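Lysine/ornithine decarboxylase (PDB 2PLJ) catalyses the pyridoxal-phosphate-dependent decarboxylation of lysine and ornithine, giving the diamines cadaverine and putrescine. Local coordinates at residues A[234-239]-A[245-250]; A[211-216]-A[226-231]; A[80-85]-A[124-129]; A[157-162]-A[166-171]. One frame throughout, in Å; residues are numbered along the deposited sequence.

Contact 1 (A[234-239]-A[245-250]); sequences HVMEQV and PALSTL
Met236 and Leu247 carry this contact, with Val239 adding a second point of touch one helical turn closer to the connecting loop. The methionine has CG beside its own backbone N (chi1 -70°) and then runs on extended through SD, which carries the methyl across to the incoming strand. There CE lies 4.0 Å from Leu247 CB and 4.2 Å from Leu250 CB, and it also comes up to the backbone, 3.3 Å from Thr249 O. Farther back along the same side chain, Met236 CG sits 4.1 Å from Leu247 CD1, and the two side chains cross obliquely. Val239 divides its branches between two partners. With CG1 anti to the backbone N (chi1 171°), that methyl lies 3.2 Å from Pro245 O, while CG2 approaches Leu247 CD1. Leu247 therefore wedges between Met236 and Val239, and beyond them it reaches Ile208 and Leu211 of strand 207-212. One water joins the two backbones: it donates to Met236 O at 2.9 Å and accepts from Leu247 N at 2.8 Å. No direct hydrogen bond links the segments. Methyl and methylene packing thus seats the end of helix 223-241 against the run into strand 249-251, and the water serves a loop N-H that the helix does not bind directly.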
loop_
_atom_site.group_PDB
_atom_site.type_symbol
_atom_site.label_atom_id
_atom_site.label_comp_id
_atom_site.label_asym_id
_atom_site.label_seq_id
_atom_site.Cartn_x
_atom_site.Cartn_y
_atom_site.Cartn_z
ATOM N N HIS A 234 19.164 18.408 29.432
ATOM C CA HIS A 234 20.402 17.968 30.073
ATOM C C HIS A 234 21.529 17.824 29.049
ATOM O O HIS A 234 22.672 18.171 29.345
ATOM C CB HIS A 234 20.175 16.696 30.891
ATOM C CG HIS A 234 19.240 16.890 32.047
ATOM N ND1 HIS A 234 19.356 17.938 32.940
ATOM C CD2 HIS A 234 18.177 16.162 32.461
ATOM C CE1 HIS A 234 18.390 17.856 33.839
ATOM N NE2 HIS A 234 17.654 16.793 33.561
ATOM N N VAL A 235 21.205 17.359 27.838
ATOM C CA VAL A 235 22.217 17.255 26.791
ATOM C C VAL A 235 22.727 18.651 26.417
ATOM O O VAL A 235 23.932 18.843 26.253
ATOM C CB VAL A 235 21.719 16.476 25.553
ATOM C CG1 VAL A 235 22.691 16.621 24.394
ATOM C CG2 VAL A 235 21.483 14.990 25.912
ATOM N N MET A 236 21.816 19.622 26.293
ATOM C CA MET A 236 22.213 20.990 25.975
ATOM C C MET A 236 23.144 21.566 27.024
ATOM O O MET A 236 24.109 22.255 26.690
ATOM C CB MET A 236 20.995 21.880 25.821
ATOM C CG MET A 236 20.240 21.547 24.575
ATOM S SD MET A 236 18.636 22.364 24.490
ATOM C CE MET A 236 18.397 22.456 22.722
ATOM N N GLU A 237 22.860 21.246 28.284
ATOM C CA GLU A 237 23.734 21.659 29.406
ATOM C C GLU A 237 25.135 21.041 29.301
ATOM O O GLU A 237 26.147 21.727 29.554
ATOM C CB GLU A 237 23.084 21.301 30.746
ATOM C CG GLU A 237 21.814 22.097 31.039
ATOM C CD GLU A 237 20.964 21.546 32.194
ATOM O OE1 GLU A 237 21.464 20.741 33.015
ATOM O OE2 GLU A 237 19.765 21.940 32.258
ATOM N N GLN A 238 25.194 19.758 28.936
ATOM C CA GLN A 238 26.468 19.046 28.753
ATOM C C GLN A 238 27.299 19.625 27.617
ATOM O O GLN A 238 28.515 19.726 27.746
ATOM C CB GLN A 238 26.263 17.552 28.510
ATOM C CG GLN A 238 25.739 16.774 29.717
ATOM C CD GLN A 238 26.692 16.793 30.905
ATOM O OE1 GLN A 238 27.924 16.685 30.760
ATOM N NE2 GLN A 238 26.126 16.937 32.100
ATOM N N VAL A 239 26.644 20.002 26.514
ATOM C CA VAL A 239 27.324 20.687 25.413
ATOM C C VAL A 239 28.056 21.953 25.899
ATOM O O VAL A 239 29.244 22.143 25.619
ATOM C CB VAL A 239 26.329 21.050 24.297
ATOM C CG1 VAL A 239 26.970 21.956 23.250
ATOM C CG2 VAL A 239 25.794 19.770 23.656
ATOM N N PRO A 245 29.858 24.970 21.188
ATOM C CA PRO A 245 28.845 26.002 20.910
ATOM C C PRO A 245 27.463 25.626 21.471
ATOM O O PRO A 245 27.015 24.500 21.275
ATOM C CB PRO A 245 28.795 26.053 19.375
ATOM C CG PRO A 245 30.111 25.505 18.927
ATOM C CD PRO A 245 30.557 24.524 19.967
ATOM N N ALA A 246 26.816 26.568 22.160
ATOM C CA ALA A 246 25.487 26.334 22.752
ATOM C C ALA A 246 24.440 26.078 21.677
ATOM O O ALA A 246 24.470 26.709 20.608
ATOM C CB ALA A 246 25.066 27.528 23.628
ATOM N N LEU A 247 23.527 25.149 21.956
ATOM C CA LEU A 247 22.491 24.770 20.967
ATOM C C LEU A 247 21.318 25.735 20.978
ATOM O O LEU A 247 20.848 26.150 22.060
ATOM C CB LEU A 247 22.009 23.344 21.205
ATOM C CG LEU A 247 23.111 22.277 21.236
ATOM C CD1 LEU A 247 22.476 20.883 21.232
ATOM C CD2 LEU A 247 24.097 22.440 20.074
ATOM N N SER A 248 20.849 26.098 19.787
ATOM C CA SER A 248 19.818 27.133 19.678
ATOM C C SER A 248 18.383 26.608 19.640
ATOM O O SER A 248 17.444 27.363 19.912
ATOM C CB SER A 248 20.074 28.017 18.443
ATOM O OG SER A 248 19.733 27.331 17.242
ATOM N N THR A 249 18.216 25.330 19.320
ATOM C CA THR A 249 16.885 24.812 18.910
ATOM C C THR A 249 16.581 23.443 19.516
ATOM O O THR A 249 17.475 22.595 19.582
ATOM C CB THR A 249 16.825 24.701 17.368
ATOM O OG1 THR A 249 17.232 25.947 16.776
ATOM C CG2 THR A 249 15.437 24.286 16.859
ATOM N N LEU A 250 15.326 23.270 19.961
ATOM C CA LEU A 250 14.763 21.959 20.294
ATOM C C LEU A 250 13.570 21.730 19.402
ATOM O O LEU A 250 12.656 22.564 19.363
ATOM C CB LEU A 250 14.307 21.897 21.759
ATOM C CG LEU A 250 13.752 20.532 22.141
ATOM C CD1 LEU A 250 14.828 19.442 21.870
ATOM C CD2 LEU A 250 13.300 20.521 23.613
HETATM O O HOH W 1 23.449 24.070 24.539
#

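Contact 2 (A[211-216]-A[226-231]); sequences LSFHVG and VEAIHT. With P3T ((4-{[(4-aminobutyl)amino]methyl}-5-hydroxy-6-methylpyridin-3-yl)methyl dihydrogen phosphate), chain D.
Phe213 is the first residue of 211-216 to touch 226-231; Leu211, before it, meets later turns of the same helix at Cys232 and Val235. The CG of Phe213 sits between the backbone N and the carbonyl carbon (chi1 62°), which lays the ring flat against 226-231. Ala228 CB stands 3.4 Å above the ring centroid, only 8° off the normal, a close CH-pi contact. At the ring edge, Phe213 CZ meets Ile229 CG1 at 3.9 Å, and Ile229 goes on to helix 267-278. His214 turns the other way, its CB pointing from the helix toward the ligand. Its imidazole lies over the pyridine of the putrescine adduct of the cofactor, the two planes nearly parallel. His214 NE2 also gives a weak hydrogen bond to OAP of P3T, 3.3 Å long and bent to 140°. On the opposite face of the imidazole, offset toward its rim, Gly216 N lies 3.5 Å above the plane. Val215 faces the helix again, and its CG1 touches Ala228 CB at 4.3 Å. The alternation sets one side of the chain against an outer helix and the other against the cofactor, as expected at the C-terminal end of a strand in the beta/alpha-barrel decarboxylases, where such loops build the pyridoxal phosphate site.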
loop_
_atom_site.group_PDB
_atom_site.type_symbol
_atom_site.label_atom_id
_atom_site.label_comp_id
_atom_site.label_asym_id
_atom_site.label_seq_id
_atom_site.Cartn_x
_atom_site.Cartn_y
_atom_site.Cartn_z
ATOM N N LEU A 211 18.758 19.996 18.782
ATOM C CA LEU A 211 18.349 18.603 18.992
ATOM C C LEU A 211 16.914 18.380 18.528
ATOM O O LEU A 211 16.104 19.315 18.495
ATOM C CB LEU A 211 18.442 18.221 20.474
ATOM C CG LEU A 211 19.773 18.464 21.195
ATOM C CD1 LEU A 211 19.672 18.006 22.677
ATOM C CD2 LEU A 211 20.884 17.724 20.501
ATOM N N SER A 212 16.596 17.132 18.188
ATOM C CA SER A 212 15.217 16.788 17.842
ATOM C C SER A 212 14.890 15.411 18.365
ATOM O O SER A 212 15.790 14.614 18.675
ATOM C CB SER A 212 14.998 16.840 16.327
ATOM O OG SER A 212 15.607 15.733 15.688
ATOM N N PHE A 213 13.599 15.119 18.459
ATOM C CA PHE A 213 13.186 13.761 18.735
ATOM C C PHE A 213 11.784 13.574 18.177
ATOM O O PHE A 213 11.104 14.568 17.854
ATOM C CB PHE A 213 13.215 13.468 20.243
ATOM C CG PHE A 213 12.264 14.334 21.056
ATOM C CD1 PHE A 213 10.876 14.050 21.076
ATOM C CD2 PHE A 213 12.754 15.424 21.791
ATOM C CE1 PHE A 213 9.993 14.863 21.830
ATOM C CE2 PHE A 213 11.902 16.243 22.535
ATOM C CZ PHE A 213 10.526 15.963 22.588
ATOM N N HIS A 214 11.339 12.322 18.117
ATOM C CA HIS A 214 9.946 12.034 17.690
ATOM C C HIS A 214 9.509 10.855 18.519
ATOM O O HIS A 214 10.099 9.764 18.415
ATOM C CB HIS A 214 9.856 11.737 16.187
ATOM C CG HIS A 214 8.446 11.537 15.714
ATOM N ND1 HIS A 214 7.933 10.309 15.368
ATOM C CD2 HIS A 214 7.448 12.427 15.528
ATOM C CE1 HIS A 214 6.671 10.446 14.989
ATOM N NE2 HIS A 214 6.353 11.728 15.070
ATOM N N VAL A 215 8.556 11.091 19.418
ATOM C CA VAL A 215 8.160 10.046 20.381
ATOM C C VAL A 215 7.292 8.940 19.772
ATOM O O VAL A 215 7.030 7.904 20.417
ATOM C CB VAL A 215 7.534 10.634 21.679
ATOM C CG1 VAL A 215 8.566 11.519 22.430
ATOM C CG2 VAL A 215 6.281 11.405 21.425
ATOM N N GLY A 216 6.841 9.166 18.545
ATOM C CA GLY A 216 5.980 8.180 17.859
ATOM C C GLY A 216 4.598 8.726 17.507
ATOM O O GLY A 216 4.074 9.650 18.146
ATOM N N VAL A 226 7.537 14.996 27.811
ATOM C CA VAL A 226 8.170 15.584 28.995
ATOM C C VAL A 226 9.549 14.954 29.260
ATOM O O VAL A 226 10.528 15.676 29.430
ATOM C CB VAL A 226 7.252 15.429 30.233
ATOM C CG1 VAL A 226 7.934 15.974 31.483
ATOM C CG2 VAL A 226 5.910 16.146 29.973
ATOM N N GLU A 227 9.622 13.623 29.280
ATOM C CA GLU A 227 10.883 12.933 29.575
ATOM C C GLU A 227 11.937 13.246 28.522
ATOM O O GLU A 227 13.112 13.447 28.866
ATOM C CB GLU A 227 10.712 11.414 29.677
ATOM C CG GLU A 227 9.822 10.899 30.818
ATOM C CD GLU A 227 9.968 9.386 31.039
ATOM O OE1 GLU A 227 10.255 8.655 30.053
ATOM O OE2 GLU A 227 9.783 8.926 32.187
ATOM N N ALA A 228 11.513 13.270 27.253
ATOM C CA ALA A 228 12.390 13.621 26.139
ATOM C C ALA A 228 12.925 15.040 26.285
ATOM O O ALA A 228 14.114 15.287 26.084
ATOM C CB ALA A 228 11.658 13.442 24.782
ATOM N N ILE A 229 12.050 15.968 26.652
ATOM C CA ILE A 229 12.440 17.375 26.790
ATOM C C ILE A 229 13.488 17.554 27.911
ATOM O O ILE A 229 14.533 18.221 27.720
ATOM C CB ILE A 229 11.209 18.284 26.992
ATOM C CG1 ILE A 229 10.359 18.318 25.693
ATOM C CG2 ILE A 229 11.644 19.701 27.407
ATOM C CD1 ILE A 229 8.924 18.828 25.877
ATOM N N HIS A 230 13.238 16.908 29.050
ATOM C CA HIS A 230 14.214 16.928 30.144
ATOM C C HIS A 230 15.557 16.376 29.666
ATOM O O HIS A 230 16.587 16.983 29.910
ATOM C CB HIS A 230 13.751 16.100 31.336
ATOM C CG HIS A 230 12.562 16.657 32.057
ATOM N ND1 HIS A 230 12.330 18.010 32.195
ATOM C CD2 HIS A 230 11.570 16.032 32.741
ATOM C CE1 HIS A 230 11.226 18.194 32.902
ATOM N NE2 HIS A 230 10.746 17.010 33.244
ATOM N N THR A 231 15.541 15.252 28.941
ATOM C CA THR A 231 16.800 14.660 28.485
ATOM C C THR A 231 17.563 15.571 27.525
ATOM O O THR A 231 18.769 15.800 27.701
ATOM C CB THR A 231 16.593 13.263 27.921
ATOM O OG1 THR A 231 16.194 12.415 29.007
ATOM C CG2 THR A 231 17.903 12.709 27.348
HETATM O OAE P3T D . 2.230 14.127 13.897
HETATM P PAU P3T D . 2.420 12.671 13.289
HETATM O OAF P3T D . 1.654 12.556 11.887
HETATM O OAC P3T D . 2.053 11.533 14.224
HETATM O OAP P3T D . 3.963 12.424 12.868
HETATM C CAM P3T D . 4.568 13.326 11.848
HETATM C CAS P3T D . 6.068 13.002 11.860
HETATM C CAH P3T D . 6.866 14.050 12.340
HETATM N NAO P3T D . 8.188 13.893 12.415
HETATM C CAQ P3T D . 8.790 12.756 12.084
HETATM C CAA P3T D . 10.328 12.647 12.237
HETATM C CAR P3T D . 8.044 11.651 11.625
HETATM O OAD P3T D . 8.686 10.523 11.286
HETATM C CAT P3T D . 6.641 11.763 11.520
HETATM C CAG P3T D . 5.884 10.670 10.998
HETATM N NAN P3T D . 6.364 9.437 11.080
HETATM C CAL P3T D . 5.722 8.190 10.552
HETATM C CAK P3T D . 4.239 8.068 10.940
HETATM C CAJ P3T D . 3.720 6.775 10.236
HETATM C CAI P3T D . 2.237 6.541 10.544
HETATM N NAB P3T D . 1.773 5.216 10.068
#

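Contact 3 (A[80-85]-A[124-129]); sequences TLHYAL and LTIHTH
His82 and Thr125 have the nearest alpha carbons of the two segments, His82 CA lying 7.3 Å from Thr125 CA. Their strands, 79-84 and 125-127, run parallel but are not paired: strand 103-106 stands between them in the sheet, and Leu81 and Tyr83 form their backbone bonds to its Ser103. His82 bonds on the other side, to Ala289 of strand 286-289. What joins 80-85 to 124-129 directly is therefore side-chain packing across a neighbour. His82 and Ile126 both point their CB atoms toward the other segment, and their side chains cross at about a right angle. Ile126 has CG1 between its backbone N and carbonyl carbon (chi1 59°), and from there CD1 extends over one face of the imidazole. This methyl lies 4.2 Å from the ring centroid, 19° off the normal and displaced toward the rim, in a CH-pi contact. The backbone carbon of Thr125 lies near the ring plane, at its edge, while Leu124 O approaches obliquely. Thr125 itself faces away, and its OG1 bonds to Ala122 O. The Leu124 side chain packs on Leu98 of helix 91-100. Farther along the first strand, Ala84 touches the bound cofactor adduct, and the Ile126 side chain ends about 8 Å from it. No hydrogen bond crosses between the two segments. One face of the buried His82 ring is covered by the Ile126 methyl, and the contact thereby adds apolar packing across strand 103-106, while the sheet itself carries the backbone bonding.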
loop_
_atom_site.group_PDB
_atom_site.type_symbol
_atom_site.label_atom_id
_atom_site.label_comp_id
_atom_site.label_asym_id
_atom_site.label_seq_id
_atom_site.Cartn_x
_atom_site.Cartn_y
_atom_site.Cartn_z
ATOM N N THR A 80 7.155 26.852 16.961
ATOM C CA THR A 80 6.972 26.999 15.519
ATOM C C THR A 80 6.502 25.633 14.998
ATOM O O THR A 80 7.199 24.617 15.175
ATOM C CB THR A 80 8.269 27.464 14.821
ATOM O OG1 THR A 80 8.668 28.733 15.383
ATOM C CG2 THR A 80 8.044 27.641 13.297
ATOM N N LEU A 81 5.331 25.637 14.355
ATOM C CA LEU A 81 4.742 24.387 13.875
ATOM C C LEU A 81 5.088 24.124 12.413
ATOM O O LEU A 81 4.658 24.860 11.507
ATOM C CB LEU A 81 3.219 24.409 14.071
ATOM C CG LEU A 81 2.742 24.691 15.502
ATOM C CD1 LEU A 81 1.203 24.802 15.571
ATOM C CD2 LEU A 81 3.299 23.641 16.483
ATOM N N HIS A 82 5.862 23.070 12.210
ATOM C CA HIS A 82 6.251 22.623 10.878
ATOM C C HIS A 82 5.353 21.464 10.456
ATOM O O HIS A 82 5.563 20.324 10.881
ATOM C CB HIS A 82 7.728 22.181 10.911
ATOM C CG HIS A 82 8.702 23.330 10.928
ATOM N ND1 HIS A 82 8.965 24.078 12.054
ATOM C CD2 HIS A 82 9.478 23.853 9.942
ATOM C CE1 HIS A 82 9.869 25.008 11.771
ATOM N NE2 HIS A 82 10.177 24.910 10.491
ATOM N N TYR A 83 4.369 21.742 9.613
ATOM C CA TYR A 83 3.493 20.636 9.130
ATOM C C TYR A 83 4.281 19.542 8.386
ATOM O O TYR A 83 4.983 19.839 7.418
ATOM C CB TYR A 83 2.420 21.230 8.202
ATOM C CG TYR A 83 1.571 20.142 7.571
ATOM C CD1 TYR A 83 0.819 19.273 8.364
ATOM C CD2 TYR A 83 1.534 19.975 6.182
ATOM C CE1 TYR A 83 0.007 18.285 7.773
ATOM C CE2 TYR A 83 0.738 18.980 5.581
ATOM C CZ TYR A 83 -0.004 18.129 6.394
ATOM O OH TYR A 83 -0.809 17.162 5.818
ATOM N N ALA A 84 4.164 18.296 8.855
ATOM C CA ALA A 84 4.797 17.163 8.186
ATOM C C ALA A 84 3.914 16.768 6.985
ATOM O O ALA A 84 2.723 16.374 7.142
ATOM C CB ALA A 84 4.969 15.973 9.160
ATOM N N LEU A 85 4.471 16.914 5.794
ATOM C CA LEU A 85 3.708 16.584 4.579
ATOM C C LEU A 85 3.338 15.111 4.545
ATOM O O LEU A 85 2.304 14.747 3.959
ATOM C CB LEU A 85 4.479 16.938 3.307
ATOM C CG LEU A 85 4.220 18.345 2.766
ATOM C CD1 LEU A 85 4.690 19.389 3.749
ATOM C CD2 LEU A 85 4.885 18.484 1.380
ATOM N N LEU A 124 10.973 28.607 5.491
ATOM C CA LEU A 124 9.901 28.037 6.321
ATOM C C LEU A 124 9.986 26.513 6.443
ATOM O O LEU A 124 9.086 25.891 7.019
ATOM C CB LEU A 124 8.507 28.412 5.763
ATOM C CG LEU A 124 8.135 29.899 5.777
ATOM C CD1 LEU A 124 6.702 30.042 5.228
ATOM C CD2 LEU A 124 8.226 30.482 7.147
ATOM N N THR A 125 11.061 25.939 5.920
ATOM C CA THR A 125 11.159 24.483 5.793
ATOM C C THR A 125 12.350 23.918 6.547
ATOM O O THR A 125 13.388 24.586 6.749
ATOM C CB THR A 125 11.197 24.003 4.311
ATOM O OG1 THR A 125 12.478 24.272 3.724
ATOM C CG2 THR A 125 10.057 24.653 3.459
ATOM N N ILE A 126 12.161 22.681 6.986
ATOM C CA ILE A 126 13.256 21.873 7.513
ATOM C C ILE A 126 13.167 20.491 6.845
ATOM O O ILE A 126 12.062 20.024 6.496
ATOM C CB ILE A 126 13.227 21.713 9.066
ATOM C CG1 ILE A 126 11.929 21.056 9.556
ATOM C CG2 ILE A 126 13.446 23.081 9.763
ATOM C CD1 ILE A 126 11.897 20.817 11.093
ATOM N N HIS A 127 14.310 19.833 6.670
ATOM C CA HIS A 127 14.323 18.490 6.062
ATOM C C HIS A 127 14.675 17.521 7.192
ATOM O O HIS A 127 15.662 17.720 7.890
ATOM C CB HIS A 127 15.357 18.461 4.921
ATOM C CG HIS A 127 15.284 17.235 4.075
ATOM N ND1 HIS A 127 15.604 15.973 4.554
ATOM C CD2 HIS A 127 14.979 17.084 2.765
ATOM C CE1 HIS A 127 15.462 15.098 3.572
ATOM N NE2 HIS A 127 15.133 15.754 2.470
ATOM N N THR A 128 13.815 16.558 7.458
ATOM C CA THR A 128 14.019 15.763 8.675
ATOM C C THR A 128 14.271 14.290 8.440
ATOM O O THR A 128 14.247 13.505 9.389
ATOM C CB THR A 128 12.855 15.949 9.628
ATOM O OG1 THR A 128 11.667 15.560 8.953
ATOM C CG2 THR A 128 12.804 17.431 10.154
ATOM N N HIS A 129 14.567 13.910 7.201
ATOM C CA HIS A 129 14.815 12.486 6.998
ATOM C C HIS A 129 16.209 12.202 7.545
ATOM O O HIS A 129 17.165 12.839 7.092
ATOM C CB HIS A 129 14.741 12.084 5.535
ATOM C CG HIS A 129 14.715 10.601 5.378
ATOM N ND1 HIS A 129 13.759 9.929 4.644
ATOM C CD2 HIS A 129 15.494 9.647 5.949
ATOM C CE1 HIS A 129 13.986 8.627 4.730
ATOM N NE2 HIS A 129 15.028 8.432 5.517
#

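Contact 4 (A[157-162]-A[166-171]); sequences EKFKAY and VELLVR
Phe159 lies with one ring face against Leu168, whose CD2 sits 3.8 Å from the ring centroid and just 1° off the normal, a CH-pi contact squarely over the centre. Leu168 has CG beside its backbone N (chi1 -56°) and presents this methyl from the strand. Val166 meets the same ring obliquely, with its CG2 3.8 Å from Phe159 CD1. Its other branch, CG1, packs on Tyr162 CB at 3.9 Å, so the valine fills the angle between the two aromatic residues. One backbone bond crosses the contact, from Val166 N to Tyr162 O. It is weak: 3.4 Å long and bent to 122°.

A type I turn from Glu157 to Lys160 and the 3-10 segment after it, with Tyr162 N bonded to Phe159 O at 2.9 Å, set the aromatics in place. Beyond this shell, Phe159 meets the ring of Phe148 and the side chain of Ile137. Tyr162 leads away to helix 134-143, where its hydroxyl bonds to Asp134 and Arg138. Lys158 reaches the dimer interface, with NZ bonded to Met307 O of the second subunit.

The chain thus folds back onto strand 167-171 through apolar packing and one weak backbone bond. Phe159, Val166 and Leu168 carry the join, and the polar end of Tyr162 is satisfied at the neighbouring helix instead.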
loop_
_atom_site.group_PDB
_atom_site.type_symbol
_atom_site.label_atom_id
_atom_site.label_comp_id
_atom_site.label_asym_id
_atom_site.label_seq_id
_atom_site.Cartn_x
_atom_site.Cartn_y
_atom_site.Cartn_z
ATOM N N GLU A 157 29.160 12.585 8.325
ATOM C CA GLU A 157 30.242 12.645 7.328
ATOM C C GLU A 157 29.733 13.174 5.983
ATOM O O GLU A 157 30.475 13.867 5.261
ATOM C CB GLU A 157 30.911 11.260 7.166
ATOM C CG GLU A 157 32.168 11.224 6.272
ATOM C CD GLU A 157 31.849 11.156 4.757
ATOM O OE1 GLU A 157 30.673 10.942 4.354
ATOM O OE2 GLU A 157 32.792 11.319 3.953
ATOM N N LYS A 158 28.474 12.851 5.655
ATOM C CA LYS A 158 27.846 13.272 4.401
ATOM C C LYS A 158 27.783 14.794 4.255
ATOM O O LYS A 158 27.571 15.298 3.144
ATOM C CB LYS A 158 26.426 12.690 4.279
ATOM C CG LYS A 158 26.427 11.186 4.354
ATOM C CD LYS A 158 25.038 10.640 4.016
ATOM C CE LYS A 158 25.033 9.116 4.169
ATOM N NZ LYS A 158 23.619 8.609 4.190
ATOM N N PHE A 159 27.909 15.504 5.379
ATOM C CA PHE A 159 27.783 16.971 5.398
ATOM C C PHE A 159 29.103 17.743 5.337
ATOM O O PHE A 159 29.110 18.988 5.293
ATOM C CB PHE A 159 26.923 17.438 6.587
ATOM C CG PHE A 159 25.467 17.147 6.373
ATOM C CD1 PHE A 159 24.718 17.972 5.542
ATOM C CD2 PHE A 159 24.893 15.978 6.904
ATOM C CE1 PHE A 159 23.362 17.678 5.279
ATOM C CE2 PHE A 159 23.563 15.662 6.660
ATOM C CZ PHE A 159 22.785 16.513 5.848
ATOM N N LYS A 160 30.214 17.016 5.333
ATOM C CA LYS A 160 31.520 17.688 5.196
ATOM C C LYS A 160 31.553 18.550 3.932
ATOM O O LYS A 160 32.015 19.711 3.943
ATOM C CB LYS A 160 32.644 16.654 5.166
ATOM C CG LYS A 160 32.926 16.014 6.520
ATOM C CD LYS A 160 34.062 15.016 6.356
ATOM C CE LYS A 160 34.608 14.540 7.675
ATOM N NZ LYS A 160 35.925 13.824 7.481
ATOM N N ALA A 161 31.065 17.971 2.837
ATOM C CA ALA A 161 31.091 18.632 1.539
ATOM C C ALA A 161 30.130 19.837 1.507
ATOM O O ALA A 161 30.201 20.663 0.601
ATOM C CB ALA A 161 30.750 17.615 0.439
ATOM N N TYR A 162 29.252 19.933 2.513
ATOM C CA TYR A 162 28.214 20.975 2.582
ATOM C C TYR A 162 28.332 21.856 3.826
ATOM O O TYR A 162 27.378 22.559 4.176
ATOM C CB TYR A 162 26.811 20.334 2.492
ATOM C CG TYR A 162 26.692 19.467 1.271
ATOM C CD1 TYR A 162 26.736 18.074 1.378
ATOM C CD2 TYR A 162 26.600 20.037 -0.001
ATOM C CE1 TYR A 162 26.664 17.253 0.229
ATOM C CE2 TYR A 162 26.513 19.238 -1.151
ATOM C CZ TYR A 162 26.559 17.855 -1.030
ATOM O OH TYR A 162 26.511 17.100 -2.172
ATOM N N VAL A 166 24.873 24.290 5.590
ATOM C CA VAL A 166 23.866 23.591 6.389
ATOM C C VAL A 166 23.949 23.884 7.898
ATOM O O VAL A 166 25.010 24.271 8.419
ATOM C CB VAL A 166 23.959 22.035 6.182
ATOM C CG1 VAL A 166 23.817 21.660 4.685
ATOM C CG2 VAL A 166 25.239 21.473 6.802
ATOM N N GLU A 167 22.830 23.676 8.594
ATOM C CA GLU A 167 22.864 23.532 10.051
ATOM C C GLU A 167 22.046 22.288 10.399
ATOM O O GLU A 167 21.030 22.015 9.769
ATOM C CB GLU A 167 22.335 24.768 10.783
ATOM C CG GLU A 167 20.945 25.219 10.342
ATOM C CD GLU A 167 20.452 26.492 11.044
ATOM O OE1 GLU A 167 21.205 27.071 11.856
ATOM O OE2 GLU A 167 19.315 26.921 10.760
ATOM N N LEU A 168 22.517 21.527 11.377
ATOM C CA LEU A 168 21.953 20.189 11.623
ATOM C C LEU A 168 21.221 20.082 12.967
ATOM O O LEU A 168 21.663 20.643 13.990
ATOM C CB LEU A 168 23.095 19.156 11.608
ATOM C CG LEU A 168 23.965 19.118 10.337
ATOM C CD1 LEU A 168 25.021 18.058 10.498
ATOM C CD2 LEU A 168 23.071 18.854 9.113
ATOM N N LEU A 169 20.125 19.327 12.961
ATOM C CA LEU A 169 19.471 18.884 14.191
ATOM C C LEU A 169 19.946 17.463 14.462
ATOM O O LEU A 169 19.928 16.614 13.547
ATOM C CB LEU A 169 17.939 18.898 14.043
ATOM C CG LEU A 169 17.299 20.285 13.895
ATOM C CD1 LEU A 169 15.834 20.161 13.387
ATOM C CD2 LEU A 169 17.377 21.067 15.203
ATOM N N VAL A 170 20.340 17.191 15.707
ATOM C CA VAL A 170 20.772 15.845 16.087
ATOM C C VAL A 170 19.588 15.154 16.741
ATOM O O VAL A 170 19.063 15.653 17.731
ATOM C CB VAL A 170 21.983 15.856 17.075
ATOM C CG1 VAL A 170 22.382 14.417 17.371
ATOM C CG2 VAL A 170 23.151 16.634 16.455
ATOM N N ARG A 171 19.146 14.039 16.154
ATOM C CA ARG A 171 17.932 13.387 16.597
ATOM C C ARG A 171 18.294 12.329 17.638
ATOM O O ARG A 171 19.143 11.463 17.371
ATOM C CB ARG A 171 17.195 12.723 15.426
ATOM C CG ARG A 171 15.955 11.950 15.918
ATOM C CD ARG A 171 15.063 11.597 14.748
ATOM N NE ARG A 171 14.013 10.670 15.151
ATOM C CZ ARG A 171 13.075 10.174 14.328
ATOM N NH1 ARG A 171 12.986 10.569 13.056
ATOM N NH2 ARG A 171 12.194 9.277 14.795
#

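All four contacts belong to one parallel beta/alpha barrel. Contacts 1 and 2 share helix 223-241 and sit on the two strands flanking it in a beta-alpha-beta unit, their centres about 13 Å apart. Thr249 O and Leu211 N, 3.0 Å from each other, probably form a hydrogen bond that pairs their strands. Contact 4 adjoins contact 2 on its other side, where Ser212 N lies 2.9 Å from Val170 O. Contact 3 touches none of the others; its centre is about 17 Å from those of contacts 2 and 4. The ligand draws several together: His214 of contact 2, Ala84 of contact 3 and Arg171 of contact 4 all line its pocket, while the Leu250 side chain of contact 1 lies about 13 Å from it.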